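Adenylation domain (Streptomyces sp., PDB 5N9X) is a two-part AMP-binding protein of the ANL superfamily that holds adenosine-5'-triphosphate and threonine in this structure. Local coordinates at residues Glu189-Leu194 and Arg339-Phe344; Val452-Glu457 and Val466-Ala471; Arg483-His488 and Ser500-Leu505. All blocks are in the same frame, centred on the assembly; numbering follows the deposited sequence.

Overall arrangement
The three contacts fall into two regions of the chain. Interaction 1 joins residues 189-194 to the turn that follows strand 336-340, and its centre lies about 37 Å from that of interaction 2, on the opposite side of the chain's centre. Interactions 2 and 3 belong to the C-terminal domain and share a three-stranded beta-sheet: strand 463-470, paired in 452-457/466-471, also borders strand 501-505, on which helix 482-492 rests in interaction 3. Interaction 2 is fully buried and built on backbone hydrogen bonds, interaction 1 is partly buried and apolar, and interaction 3 lies at the surface, where an arginine supplies the polar part.

Interaction 1 (Glu189-Leu194 and Arg339-Phe344); sequences EACSRL and RPLPGF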
ATOM      1  N   GLU A 189     -12.719 -10.723   6.638  1.00 14.37           N
ATOM      2  CA  GLU A 189     -13.505 -11.048   7.829  1.00 17.97           C
ATOM      3  C   GLU A 189     -13.262 -10.034   8.973  1.00 19.47           C
ATOM      4  O   GLU A 189     -14.213  -9.579   9.597  1.00 16.71           O
ATOM      5  CB  GLU A 189     -13.249 -12.482   8.306  1.00 19.06           C
ATOM      6  CG  GLU A 189     -14.451 -13.096   9.056  1.00 31.86           C
ATOM      7  CD  GLU A 189     -15.697 -13.306   8.159  1.00 42.39           C
ATOM      8  OE1 GLU A 189     -15.560 -13.931   7.082  1.00 35.00           O
ATOM      9  OE2 GLU A 189     -16.812 -12.844   8.533  1.00 36.79           O
ATOM     10  N   ALA A 190     -12.015  -9.648   9.224  1.00 14.72           N
ATOM     11  CA  ALA A 190     -11.739  -8.682  10.292  1.00 19.84           C
ATOM     12  C   ALA A 190     -12.492  -7.351  10.087  1.00 24.70           C
ATOM     13  O   ALA A 190     -12.842  -6.663  11.058  1.00 18.05           O
ATOM     14  CB  ALA A 190     -10.243  -8.421  10.396  1.00 14.10           C
ATOM     15  N   CYS A 191     -12.726  -7.009   8.819  1.00 19.21           N
ATOM     16  CA  CYS A 191     -13.284  -5.719   8.431  1.00 17.38           C
ATOM     17  C   CYS A 191     -14.802  -5.733   8.245  1.00 16.39           C
ATOM     18  O   CYS A 191     -15.427  -4.691   8.067  1.00 21.76           O
ATOM     19  CB  CYS A 191     -12.634  -5.266   7.135  1.00 16.41           C
ATOM     20  SG  CYS A 191     -10.974  -4.686   7.331  1.00 16.27           S
ATOM     21  N   SER A 192     -15.368  -6.932   8.269  1.00 21.14           N
ATOM     22  CA  SER A 192     -16.781  -7.184   8.004  1.00 26.16           C
ATOM     23  C   SER A 192     -17.748  -6.320   8.822  1.00 26.97           C
ATOM     24  O   SER A 192     -18.800  -5.921   8.326  1.00 21.09           O
ATOM     25  CB  SER A 192     -17.074  -8.655   8.264  1.00 22.22           C
ATOM     26  OG  SER A 192     -17.386  -8.842   9.634  1.00 23.84           O
ATOM     27  N   ARG A 193     -17.386  -6.045  10.074  1.00 25.46           N
ATOM     28  CA  ARG A 193     -18.235  -5.257  10.963  1.00 26.57           C
ATOM     29  C   ARG A 193     -17.842  -3.784  11.121  1.00 30.56           C
ATOM     30  O   ARG A 193     -18.667  -2.965  11.527  1.00 36.74           O
ATOM     31  CB  ARG A 193     -18.295  -5.920  12.345  1.00 32.94           C
ATOM     32  CG  ARG A 193     -19.327  -7.032  12.425  1.00 37.73           C
ATOM     33  CD  ARG A 193     -19.260  -7.794  13.736  1.00 40.06           C
ATOM     34  NE  ARG A 193     -20.350  -8.764  13.870  1.00 53.34           N
ATOM     35  CZ  ARG A 193     -20.260  -9.908  14.551  1.00 59.92           C
ATOM     36  NH1 ARG A 193     -19.125 -10.237  15.156  1.00 65.14           N
ATOM     37  NH2 ARG A 193     -21.299 -10.731  14.628  1.00 58.56           N
ATOM     38  N   LEU A 194     -16.602  -3.429  10.812  1.00 22.34           N
ATOM     39  CA  LEU A 194     -16.203  -2.028  10.927  1.00 23.67           C
ATOM     40  C   LEU A 194     -16.594  -1.191   9.704  1.00 16.84           C
ATOM     41  O   LEU A 194     -16.777   0.021   9.791  1.00 15.24           O
ATOM     42  CB  LEU A 194     -14.698  -1.917  11.172  1.00 19.43           C
ATOM     43  CG  LEU A 194     -14.210  -2.428  12.532  1.00 28.13           C
ATOM     44  CD1 LEU A 194     -12.723  -2.799  12.477  1.00 17.38           C
ATOM     45  CD2 LEU A 194     -14.467  -1.404  13.625  1.00 17.09           C
ATOM     46  N   ARG A 339      -7.434   1.080  16.747  1.00 21.65           N
ATOM     47  CA  ARG A 339      -7.231  -0.268  17.302  1.00 27.83           C
ATOM     48  C   ARG A 339      -6.887  -1.322  16.258  1.00 21.27           C
ATOM     49  O   ARG A 339      -7.335  -1.229  15.132  1.00 29.32           O
ATOM     50  CB  ARG A 339      -8.481  -0.729  18.056  1.00 29.07           C
ATOM     51  CG  ARG A 339      -8.190  -1.334  19.422  1.00 40.81           C
ATOM     52  CD  ARG A 339      -9.403  -1.281  20.331  1.00 48.33           C
ATOM     53  NE  ARG A 339      -9.270  -0.197  21.298  1.00 57.47           N
ATOM     54  CZ  ARG A 339     -10.068   0.868  21.333  1.00 61.43           C
ATOM     55  NH1 ARG A 339     -11.064   0.979  20.460  1.00 58.91           N
ATOM     56  NH2 ARG A 339      -9.876   1.820  22.241  1.00 54.56           N
ATOM     57  N   PRO A 340      -6.101  -2.331  16.638  1.00 20.99           N
ATOM     58  CA  PRO A 340      -5.857  -3.477  15.757  1.00 22.43           C
ATOM     59  C   PRO A 340      -7.149  -4.096  15.217  1.00 21.05           C
ATOM     60  O   PRO A 340      -8.137  -4.121  15.941  1.00 22.63           O
ATOM     61  CB  PRO A 340      -5.120  -4.455  16.673  1.00 18.53           C
ATOM     62  CG  PRO A 340      -4.322  -3.547  17.580  1.00 19.17           C
ATOM     63  CD  PRO A 340      -5.238  -2.365  17.838  1.00 25.18           C
ATOM     64  N   LEU A 341      -7.157  -4.564  13.972  1.00 19.44           N
ATOM     65  CA  LEU A 341      -8.313  -5.326  13.471  1.00 22.96           C
ATOM     66  C   LEU A 341      -8.601  -6.535  14.347  1.00 19.33           C
ATOM     67  O   LEU A 341      -7.679  -7.108  14.925  1.00 18.33           O
ATOM     68  CB  LEU A 341      -8.104  -5.763  12.018  1.00 13.31           C
ATOM     69  CG  LEU A 341      -7.818  -4.577  11.097  1.00 13.46           C
ATOM     70  CD1 LEU A 341      -7.361  -4.991   9.686  1.00 13.23           C
ATOM     71  CD2 LEU A 341      -9.061  -3.668  11.034  1.00 13.04           C
ATOM     72  N   PRO A 342      -9.896  -6.896  14.475  1.00 20.47           N
ATOM     73  CA  PRO A 342     -10.359  -8.035  15.281  1.00 25.12           C
ATOM     74  C   PRO A 342      -9.440  -9.258  15.269  1.00 24.41           C
ATOM     75  O   PRO A 342      -9.221  -9.848  16.327  1.00 37.15           O
ATOM     76  CB  PRO A 342     -11.723  -8.359  14.658  1.00 14.64           C
ATOM     77  CG  PRO A 342     -12.254  -7.006  14.317  1.00 14.32           C
ATOM     78  CD  PRO A 342     -11.040  -6.114  13.976  1.00 14.36           C
ATOM     79  N   GLY A 343      -8.880  -9.645  14.140  1.00 19.98           N
ATOM     80  CA  GLY A 343      -8.028 -10.839  14.203  1.00 33.02           C
ATOM     81  C   GLY A 343      -6.754 -10.753  15.059  1.00 22.00           C
ATOM     82  O   GLY A 343      -6.222 -11.768  15.513  1.00 18.49           O
ATOM     83  N   PHE A 344      -6.263  -9.534  15.262  1.00 18.52           N
ATOM     84  CA  PHE A 344      -4.956  -9.292  15.867  1.00 18.98           C
ATOM     85  C   PHE A 344      -4.876  -9.281  17.374  1.00 20.89           C
ATOM     86  O   PHE A 344      -5.738  -8.724  18.060  1.00 21.04           O
ATOM     87  CB  PHE A 344      -4.412  -7.942  15.396  1.00 15.48           C
ATOM     88  CG  PHE A 344      -4.123  -7.896  13.948  1.00 17.79           C
ATOM     89  CD1 PHE A 344      -2.904  -8.367  13.476  1.00 13.92           C
ATOM     90  CD2 PHE A 344      -5.050  -7.370  13.046  1.00 12.09           C
ATOM     91  CE1 PHE A 344      -2.614  -8.332  12.127  1.00 20.64           C
ATOM     92  CE2 PHE A 344      -4.763  -7.332  11.694  1.00 14.26           C
ATOM     93  CZ  PHE A 344      -3.545  -7.812  11.233  1.00 13.96           C
TER
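Leu194 and Leu341 hold the same first torsion, each with CG anti to its carbonyl carbon and beside its backbone N (chi1 -68° and -56°), and this turns their branches toward one another across the contact. The two side chains slant across each other, Leu194 CD1 meeting Leu341 CD2 at 4.0 Å. The same methyl also meets the Pro342 ring at its CD, 4.0 Å from Leu194 CD1, so that one methyl group touches the first two residues of the turn.

On the helical side the packing is set by a smaller residue. Ala190 points its methyl toward the turn, where CB rests 3.8 Å from Leu341 CB and also comes close to the backbone N of Gly343. The pyrrolidine ring of Pro342 lies next to the carbonyl of Ala190, with CG 3.3 Å from Ala190 O, a close van der Waals approach of ring carbon to oxygen. Cys191 adds a looser touch through SG, 4.3 Å from Leu341 CD2. The contact across the two segments is therefore apolar in its side chains.

The shape of the receiving surface comes from a type I beta turn running from Leu341 to Phe344, closed by the bond from Phe344 N to Leu341 O at 2.8 Å. Within that turn the edge of the Phe344 ring faces Leu341 CA. Phe322 of the adjacent strand 321-324 and Met310 of strand 306-310, the next one across, pack on Leu341, and Gln370 touches both Ala190 and Leu341.

This is helix-to-turn packing in the AMP-binding fold of the ANL superfamily, where the turn links strands 336-340 and 345-349. It lies near the ligand site without lining it: Leu341 touches His319, a residue of the threonine pocket, while its own side chain stays about 10 Å from the threonine.

Interaction 2 (Val452-Glu457 and Val466-Ala471); sequences VVWVHE and VCAYTA
Val452 O is approached by two groups of the opposite strand: the amide of Ala468, whose N lies 2.9 Å away, and the CA-H of Cys467, a weaker contact. The return bond, from Val452 N to Ala468 O, is the shorter at 2.7 Å. Two residues along, Trp454 and Val466 exchange a second such pair: Val466 N reaches Trp454 O at 2.8 Å, while Val466 O receives Trp454 N together with the CA-H of Val453. Between these hydrogen-bonded pairs sits the non-hydrogen-bonded pair Val453-Cys467, where Val453 CG2 packs against Cys467 CB on one face of the beta-sheet.

On the other face Trp454 dominates. Its CG stands between the backbone N and the carbonyl carbon (chi1 74°), which folds the indole back over the neighbouring strand. Val466 CG1 sits above one face of the six-membered ring, 3.8 Å from its centroid, in a CH-pi contact displaced toward the rim, and the ring edge comes near Ala468 N. Val466 CG2 instead meets His456 CB at 3.9 Å. The rotation of the indole is fixed by NE1, which donates to His456 ND1 at 3.0 Å, the donor lying close to the imidazole plane. With ND1 accepting, the NE2 that bonds Asp526 probably carries a proton.

Together these strands form a beta hairpin. Helix 518-528 covers the tryptophan face, with Val521 and Ala522 against Trp454, Phe525 against Val466, and Asp526 holding His456. Strand 463-470 is the middle strand of the three, flanked on its far side by strand 501-505, which runs parallel to it.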
ATOM      1  N   VAL A 452      11.988  15.420   2.486  1.00 25.64           N
ATOM      2  CA  VAL A 452      12.671  14.203   2.929  1.00 17.47           C
ATOM      3  C   VAL A 452      13.957  14.606   3.645  1.00 17.41           C
ATOM      4  O   VAL A 452      14.803  15.288   3.061  1.00 18.84           O
ATOM      5  CB  VAL A 452      13.006  13.275   1.753  1.00 22.87           C
ATOM      6  CG1 VAL A 452      13.858  12.077   2.205  1.00 19.00           C
ATOM      7  CG2 VAL A 452      11.743  12.823   1.067  1.00 21.78           C
ATOM      8  N   VAL A 453      14.096  14.208   4.905  1.00 16.07           N
ATOM      9  CA  VAL A 453      15.267  14.588   5.678  1.00 17.43           C
ATOM     10  C   VAL A 453      16.028  13.334   6.073  1.00 17.08           C
ATOM     11  O   VAL A 453      15.428  12.390   6.591  1.00 17.46           O
ATOM     12  CB  VAL A 453      14.895  15.386   6.954  1.00 20.26           C
ATOM     13  CG1 VAL A 453      16.148  15.714   7.765  1.00 18.95           C
ATOM     14  CG2 VAL A 453      14.136  16.654   6.608  1.00 21.64           C
ATOM     15  N   TRP A 454      17.334  13.301   5.821  1.00 14.04           N
ATOM     16  CA  TRP A 454      18.128  12.141   6.241  1.00 27.60           C
ATOM     17  C   TRP A 454      19.564  12.487   6.649  1.00 18.31           C
ATOM     18  O   TRP A 454      20.037  13.595   6.424  1.00 17.63           O
ATOM     19  CB  TRP A 454      18.139  11.072   5.133  1.00 13.87           C
ATOM     20  CG  TRP A 454      18.981  11.383   3.947  1.00 16.75           C
ATOM     21  CD1 TRP A 454      20.191  10.826   3.618  1.00 19.33           C
ATOM     22  CD2 TRP A 454      18.671  12.308   2.905  1.00 15.53           C
ATOM     23  NE1 TRP A 454      20.647  11.351   2.431  1.00 12.92           N
ATOM     24  CE2 TRP A 454      19.737  12.264   1.974  1.00 13.39           C
ATOM     25  CE3 TRP A 454      17.600  13.184   2.673  1.00 14.57           C
ATOM     26  CZ2 TRP A 454      19.756  13.055   0.826  1.00 16.87           C
ATOM     27  CZ3 TRP A 454      17.618  13.973   1.541  1.00 14.31           C
ATOM     28  CH2 TRP A 454      18.692  13.909   0.628  1.00 21.40           C
ATOM     29  N   VAL A 455      20.233  11.538   7.287  1.00 15.08           N
ATOM     30  CA  VAL A 455      21.664  11.660   7.515  1.00 26.76           C
ATOM     31  C   VAL A 455      22.393  11.205   6.252  1.00 19.55           C
ATOM     32  O   VAL A 455      22.171  10.119   5.752  1.00 20.92           O
ATOM     33  CB  VAL A 455      22.128  10.852   8.747  1.00 23.77           C
ATOM     34  CG1 VAL A 455      23.642  11.017   8.961  1.00 18.55           C
ATOM     35  CG2 VAL A 455      21.377  11.329   9.987  1.00 12.93           C
ATOM     36  N   HIS A 456      23.231  12.064   5.702  1.00 19.79           N
ATOM     37  CA  HIS A 456      23.960  11.692   4.492  1.00 27.70           C
ATOM     38  C   HIS A 456      25.442  11.518   4.764  1.00 29.31           C
ATOM     39  O   HIS A 456      26.063  12.380   5.384  1.00 32.83           O
ATOM     40  CB  HIS A 456      23.755  12.748   3.411  1.00 21.54           C
ATOM     41  CG  HIS A 456      24.180  12.310   2.052  1.00 23.64           C
ATOM     42  ND1 HIS A 456      23.397  11.503   1.252  1.00 18.92           N
ATOM     43  CD2 HIS A 456      25.287  12.597   1.333  1.00 26.27           C
ATOM     44  CE1 HIS A 456      24.011  11.304   0.103  1.00 18.40           C
ATOM     45  NE2 HIS A 456      25.159  11.956   0.125  1.00 34.99           N
ATOM     46  N   GLU A 457      26.016  10.419   4.297  1.00 26.18           N
ATOM     47  CA  GLU A 457      27.455  10.244   4.436  1.00 37.58           C
ATOM     48  C   GLU A 457      28.180  10.936   3.285  1.00 35.78           C
ATOM     49  O   GLU A 457      28.198  10.442   2.163  1.00 29.99           O
ATOM     50  CB  GLU A 457      27.821   8.759   4.497  1.00 35.94           C
ATOM     51  CG  GLU A 457      28.917   8.438   5.503  1.00 39.80           C
ATOM     52  CD  GLU A 457      29.590   7.093   5.237  1.00 55.54           C
ATOM     53  OE1 GLU A 457      30.696   7.110   4.649  1.00 56.03           O
ATOM     54  OE2 GLU A 457      29.040   6.033   5.631  1.00 47.66           O
ATOM     55  N   VAL A 466      20.637  16.336   6.018  1.00 22.28           N
ATOM     56  CA  VAL A 466      20.359  16.869   4.693  1.00 24.66           C
ATOM     57  C   VAL A 466      18.847  16.846   4.450  1.00 19.67           C
ATOM     58  O   VAL A 466      18.130  16.050   5.055  1.00 18.70           O
ATOM     59  CB  VAL A 466      21.149  16.061   3.623  1.00 24.32           C
ATOM     60  CG1 VAL A 466      20.637  16.296   2.235  1.00 27.70           C
ATOM     61  CG2 VAL A 466      22.610  16.427   3.699  1.00 22.33           C
ATOM     62  N   CYS A 467      18.365  17.764   3.617  1.00 17.10           N
ATOM     63  CA  CYS A 467      16.953  17.816   3.266  1.00 18.16           C
ATOM     64  C   CYS A 467      16.736  18.006   1.776  1.00 18.43           C
ATOM     65  O   CYS A 467      17.347  18.878   1.156  1.00 18.30           O
ATOM     66  CB  CYS A 467      16.243  18.941   4.018  1.00 13.98           C
ATOM     67  SG  CYS A 467      14.547  19.235   3.440  1.00 19.05           S
ATOM     68  N   ALA A 468      15.856  17.192   1.205  1.00 15.18           N
ATOM     69  CA  ALA A 468      15.279  17.529  -0.091  1.00 16.53           C
ATOM     70  C   ALA A 468      13.805  17.929   0.122  1.00 21.33           C
ATOM     71  O   ALA A 468      13.112  17.411   1.012  1.00 16.88           O
ATOM     72  CB  ALA A 468      15.402  16.378  -1.067  1.00 12.90           C
ATOM     73  N   TYR A 469      13.331  18.865  -0.683  1.00 20.23           N
ATOM     74  CA  TYR A 469      11.972  19.353  -0.524  1.00 27.77           C
ATOM     75  C   TYR A 469      11.413  19.858  -1.858  1.00 22.91           C
ATOM     76  O   TYR A 469      12.164  20.210  -2.767  1.00 19.16           O
ATOM     77  CB  TYR A 469      11.921  20.477   0.523  1.00 21.44           C
ATOM     78  CG  TYR A 469      12.593  21.738   0.021  1.00 25.72           C
ATOM     79  CD1 TYR A 469      13.977  21.825  -0.052  1.00 17.73           C
ATOM     80  CD2 TYR A 469      11.843  22.819  -0.418  1.00 17.81           C
ATOM     81  CE1 TYR A 469      14.593  22.954  -0.521  1.00 18.06           C
ATOM     82  CE2 TYR A 469      12.450  23.956  -0.893  1.00 19.68           C
ATOM     83  CZ  TYR A 469      13.823  24.021  -0.939  1.00 27.62           C
ATOM     84  OH  TYR A 469      14.431  25.160  -1.409  1.00 29.72           O
ATOM     85  N   THR A 470      10.091  19.932  -1.941  1.00 21.45           N
ATOM     86  CA  THR A 470       9.418  20.374  -3.157  1.00 26.04           C
ATOM     87  C   THR A 470       8.513  21.566  -2.881  1.00 25.22           C
ATOM     88  O   THR A 470       8.075  21.764  -1.748  1.00 35.97           O
ATOM     89  CB  THR A 470       8.584  19.232  -3.776  1.00 31.56           C
ATOM     90  OG1 THR A 470       7.805  18.609  -2.752  1.00 33.01           O
ATOM     91  CG2 THR A 470       9.509  18.176  -4.389  1.00 26.96           C
ATOM     92  N   ALA A 471       8.235  22.356  -3.913  1.00 28.72           N
ATOM     93  CA  ALA A 471       7.328  23.500  -3.800  1.00 33.86           C
ATOM     94  C   ALA A 471       5.967  23.182  -4.416  1.00 39.18           C
ATOM     95  O   ALA A 471       4.998  23.929  -4.252  1.00 50.73           O
ATOM     96  CB  ALA A 471       7.940  24.727  -4.462  1.00 33.68           C
TER

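Interaction 3 (Arg483-His488 and Ser500-Leu505); sequences RALRAH and SQYLAL
Leu485 and Arg486, adjacent on helix 482-492, receive Tyr502 of strand 501-505 between them; the helix belongs to a beta-alpha-beta crossover that connects the parallel neighbouring strands 463-470 and 501-505 of the C-terminal domain.

The apolar part uses one half of the tyrosine ring. Leu485 comes to it at a slant, its CD2 methyl lying 3.5 Å from Tyr502 CD2 and 3.7 Å from Tyr502 CE2. This leucine is buried, and it also touches Tyr469, His445 and Val448, so that it fills the layer between helix and strands, while Ala482 and Val489 of the same helix pack on Tyr502 as well.

Arg486 meets the other half of the ring, along its CD1-CE1 side. The aliphatic start of that side chain comes first, CB standing 3.8 Å from Tyr502 CE1. Beyond it the guanidinium and ring planes are nearly perpendicular (89°): the tyrosine presents its CD1-CE1 edge to one face of the guanidinium, with Tyr502 CE1 displaced toward the rim of that group. The two planar groups are therefore not stacked face to face.

The polar part is a single hydrogen bond. After an extended start, Arg486 bends at its third torsion (chi3 -66°), which sets the guanidinium alongside the tyrosine edge with NH2 turned to the backbone of Ser500. Ser500 has its hydroxyl bonded to Arg464, and it offers the arginine its backbone carbonyl. Arg486 NH2 reaches Ser500 O at 3.1 Å with an N-H...O angle of 172°; the oxygen lies in the guanidinium plane, but the nitrogen approaches from above the carbonyl plane and not along a lone pair.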
ATOM      1  N   ARG A 483      17.637  29.369   1.490  1.00 19.47           N
ATOM      2  CA  ARG A 483      17.906  30.443   2.443  1.00 17.15           C
ATOM      3  C   ARG A 483      16.688  30.820   3.282  1.00 21.88           C
ATOM      4  O   ARG A 483      16.769  30.907   4.508  1.00 21.72           O
ATOM      5  CB  ARG A 483      18.417  31.661   1.684  1.00 24.98           C
ATOM      6  CG  ARG A 483      19.283  32.609   2.484  1.00 24.21           C
ATOM      7  CD  ARG A 483      19.605  33.822   1.657  1.00 25.37           C
ATOM      8  NE  ARG A 483      20.255  34.863   2.449  1.00 39.51           N
ATOM      9  CZ  ARG A 483      20.547  36.070   1.982  1.00 23.63           C
ATOM     10  NH1 ARG A 483      20.249  36.375   0.733  1.00 24.71           N
ATOM     11  NH2 ARG A 483      21.140  36.960   2.762  1.00 31.00           N
ATOM     12  N   ALA A 484      15.555  31.044   2.623  1.00 22.50           N
ATOM     13  CA  ALA A 484      14.319  31.362   3.330  1.00 27.32           C
ATOM     14  C   ALA A 484      13.870  30.181   4.191  1.00 22.60           C
ATOM     15  O   ALA A 484      13.384  30.358   5.308  1.00 26.72           O
ATOM     16  CB  ALA A 484      13.227  31.750   2.343  1.00 19.05           C
ATOM     17  N   LEU A 485      14.048  28.973   3.664  1.00 20.90           N
ATOM     18  CA  LEU A 485      13.605  27.763   4.342  1.00 21.48           C
ATOM     19  C   LEU A 485      14.448  27.548   5.592  1.00 28.04           C
ATOM     20  O   LEU A 485      13.930  27.287   6.681  1.00 32.94           O
ATOM     21  CB  LEU A 485      13.698  26.565   3.392  1.00 19.22           C
ATOM     22  CG  LEU A 485      13.189  25.212   3.873  1.00 22.43           C
ATOM     23  CD1 LEU A 485      11.712  25.298   4.182  1.00 21.02           C
ATOM     24  CD2 LEU A 485      13.476  24.097   2.857  1.00 21.09           C
ATOM     25  N   ARG A 486      15.758  27.686   5.418  1.00 29.13           N
ATOM     26  CA  ARG A 486      16.733  27.559   6.487  1.00 24.34           C
ATOM     27  C   ARG A 486      16.441  28.571   7.601  1.00 27.98           C
ATOM     28  O   ARG A 486      16.430  28.218   8.784  1.00 31.70           O
ATOM     29  CB  ARG A 486      18.137  27.749   5.900  1.00 26.11           C
ATOM     30  CG  ARG A 486      19.288  27.804   6.864  1.00 26.28           C
ATOM     31  CD  ARG A 486      20.592  28.102   6.114  1.00 38.02           C
ATOM     32  NE  ARG A 486      21.013  27.033   5.206  1.00 26.97           N
ATOM     33  CZ  ARG A 486      21.710  25.961   5.570  1.00 30.51           C
ATOM     34  NH1 ARG A 486      22.064  25.786   6.833  1.00 31.88           N
ATOM     35  NH2 ARG A 486      22.048  25.057   4.668  1.00 28.42           N
ATOM     36  N   ALA A 487      16.185  29.818   7.214  1.00 26.13           N
ATOM     37  CA  ALA A 487      15.840  30.883   8.159  1.00 27.11           C
ATOM     38  C   ALA A 487      14.576  30.570   8.945  1.00 26.04           C
ATOM     39  O   ALA A 487      14.503  30.839  10.135  1.00 23.10           O
ATOM     40  CB  ALA A 487      15.668  32.210   7.426  1.00 24.60           C
ATOM     41  N   HIS A 488      13.577  30.010   8.263  1.00 29.39           N
ATOM     42  CA  HIS A 488      12.327  29.609   8.916  1.00 28.76           C
ATOM     43  C   HIS A 488      12.484  28.459   9.905  1.00 30.57           C
ATOM     44  O   HIS A 488      11.924  28.486  10.998  1.00 33.89           O
ATOM     45  CB  HIS A 488      11.277  29.220   7.875  1.00 28.18           C
ATOM     46  CG  HIS A 488      10.080  28.539   8.459  1.00 38.47           C
ATOM     47  ND1 HIS A 488       9.082  29.222   9.127  1.00 35.49           N
ATOM     48  CD2 HIS A 488       9.720  27.233   8.480  1.00 30.67           C
ATOM     49  CE1 HIS A 488       8.165  28.363   9.534  1.00 32.77           C
ATOM     50  NE2 HIS A 488       8.525  27.153   9.153  1.00 30.99           N
ATOM     51  N   SER A 500      21.687  20.463   7.393  1.00 23.65           N
ATOM     52  CA  SER A 500      22.936  21.122   7.042  1.00 17.99           C
ATOM     53  C   SER A 500      22.960  21.560   5.589  1.00 22.47           C
ATOM     54  O   SER A 500      23.689  22.474   5.221  1.00 19.84           O
ATOM     55  CB  SER A 500      24.112  20.184   7.334  1.00 18.91           C
ATOM     56  OG  SER A 500      25.134  20.353   6.374  1.00 36.53           O
ATOM     57  N   GLN A 501      22.160  20.893   4.762  1.00 17.37           N
ATOM     58  CA  GLN A 501      22.124  21.175   3.330  1.00 18.49           C
ATOM     59  C   GLN A 501      20.700  20.961   2.819  1.00 19.52           C
ATOM     60  O   GLN A 501      20.023  20.027   3.249  1.00 20.10           O
ATOM     61  CB  GLN A 501      23.134  20.287   2.557  1.00 18.59           C
ATOM     62  CG  GLN A 501      23.591  20.857   1.194  1.00 19.21           C
ATOM     63  CD  GLN A 501      25.003  20.389   0.758  1.00 28.88           C
ATOM     64  OE1 GLN A 501      25.894  20.174   1.585  1.00 24.01           O
ATOM     65  NE2 GLN A 501      25.193  20.229  -0.552  1.00 24.52           N
ATOM     66  N   TYR A 502      20.240  21.835   1.925  1.00 24.44           N
ATOM     67  CA  TYR A 502      18.881  21.750   1.365  1.00 19.87           C
ATOM     68  C   TYR A 502      18.984  21.573  -0.124  1.00 21.41           C
ATOM     69  O   TYR A 502      19.800  22.238  -0.754  1.00 19.23           O
ATOM     70  CB  TYR A 502      18.068  23.016   1.668  1.00 18.44           C
ATOM     71  CG  TYR A 502      17.715  23.163   3.114  1.00 18.58           C
ATOM     72  CD1 TYR A 502      18.533  23.887   3.967  1.00 18.26           C
ATOM     73  CD2 TYR A 502      16.554  22.598   3.632  1.00 19.64           C
ATOM     74  CE1 TYR A 502      18.225  24.031   5.290  1.00 20.57           C
ATOM     75  CE2 TYR A 502      16.237  22.742   4.972  1.00 20.96           C
ATOM     76  CZ  TYR A 502      17.079  23.460   5.792  1.00 14.90           C
ATOM     77  OH  TYR A 502      16.797  23.620   7.129  1.00 22.86           O
ATOM     78  N   LEU A 503      18.162  20.690  -0.683  1.00 19.00           N
ATOM     79  CA  LEU A 503      18.085  20.512  -2.131  1.00 16.75           C
ATOM     80  C   LEU A 503      16.639  20.675  -2.596  1.00 16.84           C
ATOM     81  O   LEU A 503      15.752  19.912  -2.204  1.00 19.06           O
ATOM     82  CB  LEU A 503      18.644  19.140  -2.538  1.00 16.42           C
ATOM     83  CG  LEU A 503      18.435  18.620  -3.968  1.00 22.40           C
ATOM     84  CD1 LEU A 503      19.299  19.342  -4.986  1.00 16.14           C
ATOM     85  CD2 LEU A 503      18.706  17.118  -4.050  1.00 25.16           C
ATOM     86  N   ALA A 504      16.403  21.672  -3.435  1.00 21.14           N
ATOM     87  CA  ALA A 504      15.073  21.874  -4.011  1.00 27.72           C
ATOM     88  C   ALA A 504      14.868  20.991  -5.244  1.00 25.54           C
ATOM     89  O   ALA A 504      15.642  21.054  -6.197  1.00 30.80           O
ATOM     90  CB  ALA A 504      14.855  23.345  -4.363  1.00 17.50           C
ATOM     91  N   LEU A 505      13.824  20.169  -5.212  1.00 31.36           N
ATOM     92  CA  LEU A 505      13.484  19.287  -6.330  1.00 33.32           C
ATOM     93  C   LEU A 505      12.122  19.670  -6.926  1.00 38.18           C
ATOM     94  O   LEU A 505      11.247  20.160  -6.195  1.00 38.21           O
ATOM     95  CB  LEU A 505      13.479  17.827  -5.860  1.00 30.03           C
ATOM     96  CG  LEU A 505      14.843  17.202  -5.533  1.00 28.96           C
ATOM     97  CD1 LEU A 505      14.686  15.814  -4.924  1.00 25.94           C
ATOM     98  CD2 LEU A 505      15.727  17.146  -6.771  1.00 21.83           C
TER